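Local coordinates for protein nitrite oxidoreductase subunit A (Kuenenia stuttgartiensis, PDB 7B04) that belongs to the molybdopterin oxidoreductase family and holds a molybdenum atom, two MD1 molecules and an iron/sulfur cluster, at residues F121-Y126 against T929-I934; R61-C66 against T723-V728; N936-D941 against E954-I959; D946-G951 against S1050-S1055. One frame throughout, in Å; residues are numbered along the deposited sequence.

Contact 1. Residues F121-Y126 against T929-I934; sequences FHRRVY and TDWNFI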
# COMPACT_ATOMS: atom_id res chain seq x y z
N PHE B 121 -2.21 -1.26 11.10
CA PHE B 121 -2.05 -2.62 11.62
C PHE B 121 -2.99 -2.89 12.79
O PHE B 121 -3.45 -4.02 12.97
CB PHE B 121 -0.61 -2.86 12.05
CG PHE B 121 -0.39 -4.24 12.60
CD1 PHE B 121 -0.79 -5.35 11.87
CD2 PHE B 121 0.17 -4.42 13.84
CE1 PHE B 121 -0.60 -6.62 12.38
CE2 PHE B 121 0.36 -5.68 14.35
CZ PHE B 121 -0.02 -6.78 13.62
N HIS B 122 -3.28 -1.87 13.60
CA HIS B 122 -4.18 -2.05 14.74
C HIS B 122 -5.60 -2.32 14.29
O HIS B 122 -6.38 -2.92 15.04
CB HIS B 122 -4.12 -0.85 15.67
CG HIS B 122 -4.51 0.45 15.01
ND1 HIS B 122 -3.74 1.06 14.04
CD2 HIS B 122 -5.58 1.26 15.22
CE1 HIS B 122 -4.32 2.18 13.67
NE2 HIS B 122 -5.43 2.33 14.37
N ARG B 123 -5.98 -1.84 13.11
CA ARG B 123 -7.28 -2.20 12.56
C ARG B 123 -7.39 -3.70 12.31
O ARG B 123 -8.49 -4.27 12.35
CB ARG B 123 -7.53 -1.44 11.26
CG ARG B 123 -8.53 -0.33 11.40
CD ARG B 123 -9.92 -0.91 11.41
NE ARG B 123 -10.89 -0.00 12.01
CZ ARG B 123 -11.80 0.65 11.30
NH1 ARG B 123 -12.63 1.50 11.89
NH2 ARG B 123 -11.84 0.50 9.99
N ARG B 124 -6.26 -4.35 12.08
CA ARG B 124 -6.24 -5.80 11.95
C ARG B 124 -6.14 -6.45 13.31
O ARG B 124 -6.65 -7.56 13.52
CB ARG B 124 -5.05 -6.23 11.08
CG ARG B 124 -5.08 -5.77 9.66
CD ARG B 124 -3.77 -6.15 9.01
NE ARG B 124 -3.65 -7.60 8.93
CZ ARG B 124 -2.51 -8.25 8.68
NH1 ARG B 124 -2.49 -9.58 8.63
NH2 ARG B 124 -1.38 -7.57 8.50
N VAL B 125 -5.47 -5.78 14.25
CA VAL B 125 -5.27 -6.34 15.58
C VAL B 125 -6.61 -6.48 16.31
O VAL B 125 -6.92 -7.53 16.89
CB VAL B 125 -4.30 -5.44 16.37
CG1 VAL B 125 -4.23 -5.89 17.81
CG2 VAL B 125 -2.92 -5.45 15.72
N TYR B 126 -7.44 -5.44 16.25
CA TYR B 126 -8.78 -5.49 16.83
C TYR B 126 -9.85 -5.69 15.76
O TYR B 126 -10.93 -5.10 15.83
CB TYR B 126 -9.07 -4.24 17.64
CG TYR B 126 -8.04 -3.89 18.69
CD1 TYR B 126 -8.04 -4.53 19.93
CD2 TYR B 126 -7.08 -2.92 18.45
CE1 TYR B 126 -7.10 -4.21 20.89
CE2 TYR B 126 -6.14 -2.59 19.41
CZ TYR B 126 -6.15 -3.24 20.63
OH TYR B 126 -5.22 -2.90 21.58
N THR B 929 -8.33 -5.56 5.05
CA THR B 929 -8.57 -4.52 6.04
C THR B 929 -9.30 -3.35 5.40
O THR B 929 -8.82 -2.79 4.42
CB THR B 929 -7.23 -4.06 6.61
OG1 THR B 929 -6.51 -5.21 7.07
CG2 THR B 929 -7.45 -3.11 7.78
N ASP B 930 -10.43 -2.97 5.99
CA ASP B 930 -11.37 -2.06 5.33
C ASP B 930 -10.67 -0.81 4.80
O ASP B 930 -10.85 -0.45 3.63
CB ASP B 930 -12.50 -1.69 6.29
CG ASP B 930 -12.00 -1.09 7.58
OD1 ASP B 930 -10.76 -1.01 7.77
OD2 ASP B 930 -12.84 -0.70 8.41
N TRP B 931 -9.87 -0.15 5.63
CA TRP B 931 -9.24 1.11 5.22
C TRP B 931 -8.36 0.91 3.99
O TRP B 931 -8.47 1.65 3.01
CB TRP B 931 -8.43 1.69 6.38
CG TRP B 931 -9.28 2.30 7.45
CD1 TRP B 931 -10.61 2.59 7.38
CD2 TRP B 931 -8.86 2.68 8.77
NE1 TRP B 931 -11.05 3.14 8.56
CE2 TRP B 931 -9.99 3.20 9.43
CE3 TRP B 931 -7.64 2.63 9.45
CZ2 TRP B 931 -9.94 3.67 10.74
CZ3 TRP B 931 -7.59 3.10 10.75
CH2 TRP B 931 -8.73 3.61 11.38
N ASN B 932 -7.48 -0.10 4.02
CA ASN B 932 -6.63 -0.36 2.87
C ASN B 932 -7.43 -1.00 1.73
O ASN B 932 -7.10 -0.81 0.56
CB ASN B 932 -5.46 -1.26 3.26
CG ASN B 932 -4.57 -0.62 4.31
OD1 ASN B 932 -4.50 -1.08 5.45
ND2 ASN B 932 -3.88 0.44 3.92
N PHE B 933 -8.48 -1.75 2.07
CA PHE B 933 -9.30 -2.44 1.09
C PHE B 933 -10.16 -1.47 0.29
O PHE B 933 -10.61 -1.82 -0.81
CB PHE B 933 -10.18 -3.46 1.82
CG PHE B 933 -10.85 -4.46 0.94
CD1 PHE B 933 -10.26 -4.90 -0.23
CD2 PHE B 933 -12.06 -5.02 1.33
CE1 PHE B 933 -10.88 -5.84 -1.02
CE2 PHE B 933 -12.68 -5.96 0.55
CZ PHE B 933 -12.09 -6.38 -0.62
N ILE B 934 -10.40 -0.28 0.82
CA ILE B 934 -11.15 0.73 0.08
C ILE B 934 -10.27 1.40 -0.98
O ILE B 934 -10.77 1.78 -2.04
CB ILE B 934 -11.74 1.76 1.07
CG1 ILE B 934 -12.83 1.12 1.92
CG2 ILE B 934 -12.33 2.95 0.33
CD1 ILE B 934 -13.27 1.97 3.10

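Contact 2. Residues R61-C66 against T723-V728; sequences RTFTYC and TGITPV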
# COMPACT_ATOMS: atom_id res chain seq x y z
N ARG B 61 0.62 6.23 27.20
CA ARG B 61 1.92 5.59 27.12
C ARG B 61 2.24 5.34 25.66
O ARG B 61 1.37 5.40 24.78
CB ARG B 61 1.97 4.27 27.92
CG ARG B 61 1.46 3.04 27.18
CD ARG B 61 2.13 1.76 27.69
NE ARG B 61 1.37 0.56 27.35
CZ ARG B 61 0.43 0.04 28.12
NH1 ARG B 61 -0.23 -1.05 27.73
NH2 ARG B 61 0.14 0.59 29.29
N THR B 62 3.50 5.05 25.41
CA THR B 62 3.99 4.78 24.08
C THR B 62 4.86 3.54 24.19
O THR B 62 5.48 3.30 25.23
CB THR B 62 4.75 6.00 23.54
OG1 THR B 62 5.18 5.77 22.19
CG2 THR B 62 5.95 6.33 24.42
N PHE B 63 4.86 2.72 23.15
CA PHE B 63 5.68 1.52 23.15
C PHE B 63 6.21 1.29 21.74
O PHE B 63 5.79 1.93 20.78
CB PHE B 63 4.89 0.32 23.73
CG PHE B 63 3.95 -0.37 22.78
CD1 PHE B 63 2.58 -0.16 22.87
CD2 PHE B 63 4.41 -1.30 21.86
CE1 PHE B 63 1.70 -0.82 22.02
CE2 PHE B 63 3.53 -1.96 21.02
CZ PHE B 63 2.18 -1.72 21.10
N THR B 64 7.18 0.39 21.66
CA THR B 64 7.93 0.16 20.43
C THR B 64 7.98 -1.31 20.05
O THR B 64 8.28 -2.17 20.89
CB THR B 64 9.35 0.71 20.63
OG1 THR B 64 9.33 2.14 20.44
CG2 THR B 64 10.31 0.09 19.67
N TYR B 65 7.70 -1.61 18.78
CA TYR B 65 7.82 -2.96 18.24
C TYR B 65 8.37 -2.87 16.82
O TYR B 65 8.72 -1.79 16.33
CB TYR B 65 6.48 -3.72 18.27
CG TYR B 65 5.41 -3.15 17.37
CD1 TYR B 65 4.75 -1.98 17.71
CD2 TYR B 65 5.06 -3.78 16.19
CE1 TYR B 65 3.77 -1.46 16.89
CE2 TYR B 65 4.08 -3.26 15.36
CZ TYR B 65 3.44 -2.10 15.72
OH TYR B 65 2.46 -1.57 14.91
N CYS B 66 8.43 -4.01 16.14
CA CYS B 66 8.91 -4.11 14.77
C CYS B 66 7.83 -4.76 13.92
O CYS B 66 7.38 -5.87 14.22
CB CYS B 66 10.21 -4.92 14.70
SG CYS B 66 10.85 -5.19 13.03
N THR B 723 6.65 -5.94 25.14
CA THR B 723 6.46 -4.53 25.47
C THR B 723 5.16 -3.95 24.92
O THR B 723 4.89 -2.76 25.09
CB THR B 723 7.65 -3.72 24.96
OG1 THR B 723 7.63 -2.39 25.52
CG2 THR B 723 7.63 -3.64 23.45
N GLY B 724 4.34 -4.77 24.27
CA GLY B 724 3.10 -4.31 23.65
C GLY B 724 1.89 -4.54 24.53
O GLY B 724 1.93 -4.34 25.75
N ILE B 725 0.81 -5.00 23.91
CA ILE B 725 -0.45 -5.23 24.60
C ILE B 725 -0.57 -6.71 24.93
O ILE B 725 0.10 -7.57 24.34
CB ILE B 725 -1.66 -4.76 23.76
CG1 ILE B 725 -1.74 -5.55 22.45
CG2 ILE B 725 -1.56 -3.26 23.48
CD1 ILE B 725 -3.03 -5.32 21.67
N THR B 726 -1.43 -7.02 25.89
CA THR B 726 -1.72 -8.40 26.21
C THR B 726 -2.51 -9.03 25.06
O THR B 726 -3.24 -8.33 24.35
CB THR B 726 -2.51 -8.51 27.52
OG1 THR B 726 -3.91 -8.40 27.25
CG2 THR B 726 -2.09 -7.42 28.49
N PRO B 727 -2.36 -10.33 24.84
CA PRO B 727 -3.06 -10.98 23.73
C PRO B 727 -4.56 -10.72 23.77
O PRO B 727 -5.23 -10.93 24.78
CB PRO B 727 -2.74 -12.46 23.93
CG PRO B 727 -1.44 -12.46 24.64
CD PRO B 727 -1.48 -11.27 25.55
N VAL B 728 -5.09 -10.24 22.63
CA VAL B 728 -6.50 -9.89 22.55
C VAL B 728 -7.36 -11.14 22.68
O VAL B 728 -8.43 -11.11 23.31
CB VAL B 728 -6.77 -9.14 21.23
CG1 VAL B 728 -8.16 -8.57 21.23
CG2 VAL B 728 -5.75 -8.03 21.04

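Contact 3. Residues N936-D941 against E954-I959; sequences NNNFGD and EHQIHI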
# COMPACT_ATOMS: atom_id res chain seq x y z
N ASN B 936 -7.34 0.17 -2.56
CA ASN B 936 -6.67 -0.60 -3.60
C ASN B 936 -7.47 -0.68 -4.90
O ASN B 936 -6.93 -1.19 -5.89
CB ASN B 936 -6.30 -2.01 -3.10
CG ASN B 936 -7.49 -2.79 -2.57
OD1 ASN B 936 -8.62 -2.62 -3.03
ND2 ASN B 936 -7.23 -3.65 -1.60
N ASN B 937 -8.74 -0.27 -4.92
CA ASN B 937 -9.55 -0.36 -6.12
C ASN B 937 -10.30 0.94 -6.38
O ASN B 937 -10.48 1.77 -5.49
CB ASN B 937 -10.52 -1.54 -6.01
CG ASN B 937 -11.44 -1.43 -4.84
OD1 ASN B 937 -12.07 -0.40 -4.60
ND2 ASN B 937 -11.48 -2.49 -4.05
N ASN B 938 -10.80 1.07 -7.61
CA ASN B 938 -11.63 2.19 -8.06
C ASN B 938 -13.03 2.14 -7.48
O ASN B 938 -13.83 3.04 -7.74
CB ASN B 938 -11.75 2.21 -9.59
CG ASN B 938 -10.73 3.12 -10.25
OD1 ASN B 938 -10.09 3.95 -9.60
ND2 ASN B 938 -10.59 2.98 -11.56
N PHE B 939 -13.38 1.06 -6.79
CA PHE B 939 -14.76 0.86 -6.40
C PHE B 939 -15.01 0.91 -4.90
O PHE B 939 -16.17 0.80 -4.49
CB PHE B 939 -15.23 -0.46 -7.00
CG PHE B 939 -14.87 -0.59 -8.45
CD1 PHE B 939 -15.64 0.03 -9.41
CD2 PHE B 939 -13.72 -1.26 -8.84
CE1 PHE B 939 -15.30 -0.04 -10.75
CE2 PHE B 939 -13.37 -1.34 -10.18
CZ PHE B 939 -14.16 -0.73 -11.13
N GLY B 940 -13.99 1.20 -4.08
CA GLY B 940 -14.12 1.15 -2.64
C GLY B 940 -15.26 1.97 -2.07
O GLY B 940 -15.46 3.13 -2.45
N ASP B 941 -16.03 1.37 -1.16
CA ASP B 941 -17.14 2.05 -0.50
C ASP B 941 -17.41 1.38 0.84
O ASP B 941 -17.75 0.19 0.89
CB ASP B 941 -18.38 2.02 -1.39
CG ASP B 941 -19.61 2.64 -0.73
OD1 ASP B 941 -20.21 3.55 -1.32
OD2 ASP B 941 -20.00 2.20 0.36
N GLU B 954 -13.49 -4.37 -3.81
CA GLU B 954 -13.41 -5.51 -4.73
C GLU B 954 -12.14 -5.40 -5.54
O GLU B 954 -11.67 -4.31 -5.84
CB GLU B 954 -14.62 -5.64 -5.66
CG GLU B 954 -15.32 -4.38 -6.08
CD GLU B 954 -16.45 -4.67 -7.03
OE1 GLU B 954 -16.39 -5.72 -7.70
OE2 GLU B 954 -17.41 -3.87 -7.10
N HIS B 955 -11.59 -6.55 -5.92
CA HIS B 955 -10.38 -6.59 -6.72
C HIS B 955 -10.70 -6.29 -8.18
O HIS B 955 -11.80 -6.58 -8.66
CB HIS B 955 -9.72 -7.96 -6.59
CG HIS B 955 -8.25 -7.96 -6.85
ND1 HIS B 955 -7.33 -7.49 -5.94
CD2 HIS B 955 -7.53 -8.38 -7.92
CE1 HIS B 955 -6.11 -7.62 -6.44
NE2 HIS B 955 -6.21 -8.16 -7.64
N GLN B 956 -9.74 -5.70 -8.88
CA GLN B 956 -9.95 -5.15 -10.21
C GLN B 956 -8.84 -5.60 -11.16
O GLN B 956 -7.73 -5.93 -10.74
CB GLN B 956 -10.01 -3.62 -10.18
CG GLN B 956 -8.71 -2.95 -9.76
CD GLN B 956 -8.83 -1.44 -9.63
OE1 GLN B 956 -9.90 -0.87 -9.87
NE2 GLN B 956 -7.75 -0.79 -9.23
N ILE B 957 -9.16 -5.61 -12.45
CA ILE B 957 -8.20 -5.93 -13.51
C ILE B 957 -8.02 -4.71 -14.40
O ILE B 957 -9.00 -4.04 -14.77
CB ILE B 957 -8.64 -7.16 -14.35
CG1 ILE B 957 -7.59 -7.46 -15.42
CG2 ILE B 957 -9.99 -6.93 -15.00
CD1 ILE B 957 -7.83 -8.75 -16.17
N HIS B 958 -6.77 -4.40 -14.73
CA HIS B 958 -6.45 -3.29 -15.61
C HIS B 958 -6.45 -3.77 -17.06
O HIS B 958 -5.87 -4.81 -17.37
CB HIS B 958 -5.09 -2.70 -15.26
CG HIS B 958 -5.07 -1.91 -13.98
ND1 HIS B 958 -4.90 -0.54 -13.96
CD2 HIS B 958 -5.22 -2.30 -12.69
CE1 HIS B 958 -4.93 -0.12 -12.70
NE2 HIS B 958 -5.12 -1.17 -11.92
N ILE B 959 -7.10 -3.01 -17.93
CA ILE B 959 -7.17 -3.33 -19.35
C ILE B 959 -7.11 -2.03 -20.14
O ILE B 959 -7.65 -1.00 -19.72
CB ILE B 959 -8.44 -4.15 -19.69
CG1 ILE B 959 -8.44 -4.55 -21.17
CG2 ILE B 959 -9.70 -3.39 -19.31
CD1 ILE B 959 -9.41 -5.67 -21.50

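Contact 4. Residues D946-G951 against S1050-S1055; sequences DKRMPG and SFRYGS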
# COMPACT_ATOMS: atom_id res chain seq x y z
N ASP B 946 -23.46 -0.63 -3.82
CA ASP B 946 -23.67 -1.69 -4.81
C ASP B 946 -23.48 -3.01 -4.08
O ASP B 946 -22.36 -3.40 -3.75
CB ASP B 946 -22.70 -1.54 -5.97
CG ASP B 946 -23.00 -2.48 -7.13
OD1 ASP B 946 -23.98 -3.26 -7.03
OD2 ASP B 946 -22.27 -2.44 -8.13
N LYS B 947 -24.59 -3.71 -3.81
CA LYS B 947 -24.52 -4.92 -3.00
C LYS B 947 -23.73 -6.03 -3.67
O LYS B 947 -23.25 -6.94 -2.98
CB LYS B 947 -25.93 -5.38 -2.61
CG LYS B 947 -26.75 -6.07 -3.68
CD LYS B 947 -28.05 -6.56 -3.07
CE LYS B 947 -28.87 -7.41 -4.03
NZ LYS B 947 -30.10 -7.94 -3.37
N ARG B 948 -23.59 -5.99 -5.00
CA ARG B 948 -22.80 -7.02 -5.69
C ARG B 948 -21.34 -6.99 -5.25
O ARG B 948 -20.63 -8.00 -5.37
CB ARG B 948 -22.87 -6.82 -7.20
CG ARG B 948 -24.23 -7.06 -7.83
CD ARG B 948 -24.16 -6.76 -9.32
NE ARG B 948 -23.94 -5.33 -9.57
CZ ARG B 948 -23.54 -4.83 -10.73
NH1 ARG B 948 -23.29 -5.63 -11.76
NH2 ARG B 948 -23.37 -3.52 -10.86
N MET B 949 -20.88 -5.85 -4.77
CA MET B 949 -19.50 -5.69 -4.31
C MET B 949 -19.19 -6.68 -3.19
O MET B 949 -19.94 -6.76 -2.21
CB MET B 949 -19.31 -4.25 -3.86
CG MET B 949 -17.99 -3.96 -3.26
SD MET B 949 -17.96 -2.22 -2.82
CE MET B 949 -16.27 -1.86 -3.22
N PRO B 950 -18.08 -7.45 -3.30
CA PRO B 950 -17.80 -8.50 -2.30
C PRO B 950 -17.65 -7.99 -0.87
O PRO B 950 -18.17 -8.63 0.05
CB PRO B 950 -16.49 -9.11 -2.82
CG PRO B 950 -16.47 -8.77 -4.29
CD PRO B 950 -17.05 -7.39 -4.34
N GLY B 951 -16.95 -6.89 -0.66
CA GLY B 951 -16.82 -6.34 0.68
C GLY B 951 -16.83 -4.84 0.60
O GLY B 951 -17.51 -4.26 -0.25
N SER B 1050 -12.14 -11.27 -1.45
CA SER B 1050 -12.00 -10.02 -2.17
C SER B 1050 -12.60 -10.08 -3.58
O SER B 1050 -12.56 -9.07 -4.30
CB SER B 1050 -10.53 -9.62 -2.25
OG SER B 1050 -9.87 -9.82 -1.00
N PHE B 1051 -13.06 -11.25 -4.02
CA PHE B 1051 -13.67 -11.42 -5.33
C PHE B 1051 -15.08 -11.96 -5.13
O PHE B 1051 -15.39 -12.57 -4.11
CB PHE B 1051 -12.89 -12.41 -6.22
CG PHE B 1051 -11.41 -12.21 -6.21
CD1 PHE B 1051 -10.65 -12.73 -5.19
CD2 PHE B 1051 -10.78 -11.53 -7.24
CE1 PHE B 1051 -9.28 -12.55 -5.17
CE2 PHE B 1051 -9.41 -11.35 -7.22
CZ PHE B 1051 -8.66 -11.87 -6.18
N ARG B 1052 -15.93 -11.75 -6.14
CA ARG B 1052 -17.22 -12.43 -6.15
C ARG B 1052 -17.03 -13.92 -6.38
O ARG B 1052 -17.48 -14.76 -5.58
CB ARG B 1052 -18.14 -11.82 -7.21
CG ARG B 1052 -18.45 -10.35 -7.00
CD ARG B 1052 -19.31 -9.80 -8.12
NE ARG B 1052 -20.66 -10.35 -8.09
CZ ARG B 1052 -21.58 -10.14 -9.03
NH1 ARG B 1052 -21.29 -9.39 -10.09
NH2 ARG B 1052 -22.78 -10.68 -8.92
N TYR B 1053 -16.35 -14.27 -7.46
CA TYR B 1053 -15.96 -15.64 -7.75
C TYR B 1053 -14.51 -15.67 -8.20
O TYR B 1053 -14.00 -14.69 -8.76
CB TYR B 1053 -16.83 -16.29 -8.84
CG TYR B 1053 -18.32 -16.06 -8.70
CD1 TYR B 1053 -18.92 -14.95 -9.28
CD2 TYR B 1053 -19.13 -16.96 -8.01
CE1 TYR B 1053 -20.28 -14.74 -9.16
CE2 TYR B 1053 -20.49 -16.75 -7.89
CZ TYR B 1053 -21.06 -15.63 -8.47
OH TYR B 1053 -22.41 -15.40 -8.37
N GLY B 1054 -13.85 -16.79 -7.96
CA GLY B 1054 -12.50 -17.00 -8.45
C GLY B 1054 -11.47 -16.13 -7.74
O GLY B 1054 -11.76 -15.40 -6.79
N SER B 1055 -10.24 -16.23 -8.22
CA SER B 1055 -9.13 -15.47 -7.68
C SER B 1055 -8.17 -15.13 -8.80
O SER B 1055 -8.27 -15.65 -9.92
CB SER B 1055 -8.41 -16.24 -6.57
OG SER B 1055 -7.25 -15.55 -6.15

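Contact 1. Residues F121-Y126 against T929-I934
Arg-123 reaches from helix 121-125 across to the start of helix 930-935 and lays its side chain over the indole of Trp-931. The CG methylene sits above the six-membered ring, 3.7 Å from Arg-123 CG to the Trp-931 ring centroid, in a CH-pi contact. The chain bends at chi2 (-78°), which carries the guanidinium along the same face; its plane is about 30° from the indole, with Arg-123 CZ 4.1 Å from the Trp-931 six-membered ring centroid, an off-centre cation-pi stack. Asp-930 meets the edge of the guanidinium, the two planes tilted, in a salt bridge modelled too tightly for its exact geometry to be trusted. Beside this, Thr-929 turns its methyl to the base of the arginine, 3.9 Å between Thr-929 CG2 and Arg-123 CB, while its hydroxyl lies against CG of Arg-124. Arg-124 extends to chi3 and bends there (66°); its guanidinium goes to Gln-925 and Glu-683, and it touches MD1. Asp-193 of subunit C makes a second salt bridge to Arg-123, and Phe-51 of subunit B packs on it. With two carboxylates as partners and an aromatic face beneath it, the buried charge of Arg-123 is probably well compensated where three subunits meet.

Contact 2. Residues R61-C66 against T723-V728
Phe-63 presents a ring face to the backbone of Gly-724 in a CH-pi contact: Gly-724 CA stands 3.7 Å from the centroid of the Phe-63 ring, close to its normal. The glycine is displaced from the ring centre toward the CE2 side, with 3.6 Å between Gly-724 CA and Phe-63 CE2. A chi1 of 81° places CG of Phe-63 between its backbone N and carbonyl carbon and swings the ring toward the loop. Apolar packing adds a looser touch, Phe-63 CE1 to Ile-725 CG2 at 4.3 Å. Ile-725 also leans on Val-125 of helix 121-125. Strand 61-66 is an outermost strand, within this chain, of a three-stranded antiparallel sheet, where it pairs with strand 76-82; it runs directly into Cys-67 of the iron/sulfur cluster pocket. With no hydrogen bond between the two segments, loop 723-728 packs against the strand, mainly on Phe-63, and does not extend the sheet. Carbonyl oxygens make the remaining contacts. Thr-723 O approaches the root of the aromatic side chain, 3.4 Å from Phe-63 CB, and the methyl of Thr-723 lies against Thr-64 O. Arg-61 passes near Gly-724 O, but its NH1 is hydrogen-bonded to Asn-84.

Contact 3. Residues N936-D941 against E954-I959
Gln-956 OE1 accepts the backbone N-H of Asn-938, 3.1 Å from Asn-938 N and nearly straight at 167°. The donor comes in above the carbonyl plane of the amide, 45° out of it. From CG onward the glutamine is extended, so the strand residue delivers its amide to the loop's backbone, where Gln-956 CD also lies 3.7 Å from Asn-937 CA. Asn-937 shapes the receiving loop: its OD1 accepts from Phe-939 N at 2.9 Å, an Asx turn, while the other end of its amide is turned toward the backbone of Glu-954. Phe-939 packs alongside. Its ring comes up to Gln-956, with 3.5 Å from Phe-939 CE2 to Gln-956 OE1 and the ring and amide planes nearly perpendicular, and its CB packs on Glu-954 CG at 4.0 Å. The carboxylate of Glu-954 has its polar partners in a salt bridge to Arg-1004 and a hydrogen bond to Tyr-974. Asn-938 OD1 takes a hydrogen bond from Gly-145 of subunit B, so the loop also faces a partner chain. Following helix 930-935, the loop 936-941 lies beside the entry to strand 956-959, which runs between strands 1015-1018 and 1001-1007 of the six-stranded sheet.

Contact 4. Residues D946-G951 against S1050-S1055
The backbones of Pro-950 and Arg-1052 come within 5.5 Å of each other, Pro-950 CA to Arg-1052 CA, where two irregular loops pass without a hydrogen bond between them, the first having just made a type I turn from Asp-946 to Met-949. The proline ring packs against the second loop. Its CG comes up to the backbone there, 3.6 Å from Pro-950 CG to Phe-1051 C, and meets the root of the arginine, 3.7 Å from Pro-950 CG to Arg-1052 CG. From there Arg-1052 runs back along the first loop, its CD resting 3.5 Å from Arg-948 O. A bend at chi3 (69°) brings its guanidinium over Arg-948, whose CB lies above the centre of that plane, 4.0 Å from Arg-1052 CZ. The two guanidinium groups are steeply turned, 77° between planes, so they do not stack. Arg-948 is fixed on its own turn: NE donates to the syn lone pair of Asp-946 OD1, 3.3 Å from Arg-948 NE and within the guanidinium plane, and a weak bond from NH2 to OD2 completes the salt bridge. Arg-1004 shares the carboxylate of Asp-946. The two arginine NH1 atoms both turn to Glu-1109, which forms a salt bridge with each and probably offsets their like charges; Arg-948 NH1 also bonds to Asn-1110 O, and Arg-1052 NE to His-1033. Arg-1004 and Glu-1109 belong to strands 1001-1007 and 1102-1109 of one sheet, so this is loop packing around the C-terminal six-stranded beta domain, consistent with the barrel-like domain of the molybdopterin oxidoreductase family.

In the fold
All but contact 2 draw on the C-terminal part of the chain. Contacts 1 and 2 have alternating segments and centres 18 Å apart, and they touch through Tyr-126, Val-125 and Phe-121 against Ile-725 and Tyr-65. Contact 1 then leads along the chain into contact 3, their centres about 17 Å apart, since helix 930-935 precedes strand 956-959. Contacts 3 and 4 alternate too; their centres are 10 Å apart, with a probable hydrogen bond from His-955 N to Ser-1050 O. Phe-933 of contact 1 reaches both. Contact 2 touches neither contact 3 nor contact 4, the nearest atoms being about 19 and 22 Å away. Distant sequence parts thus pack beside the cofactors, only contact 1 touching MD1, through Arg-124.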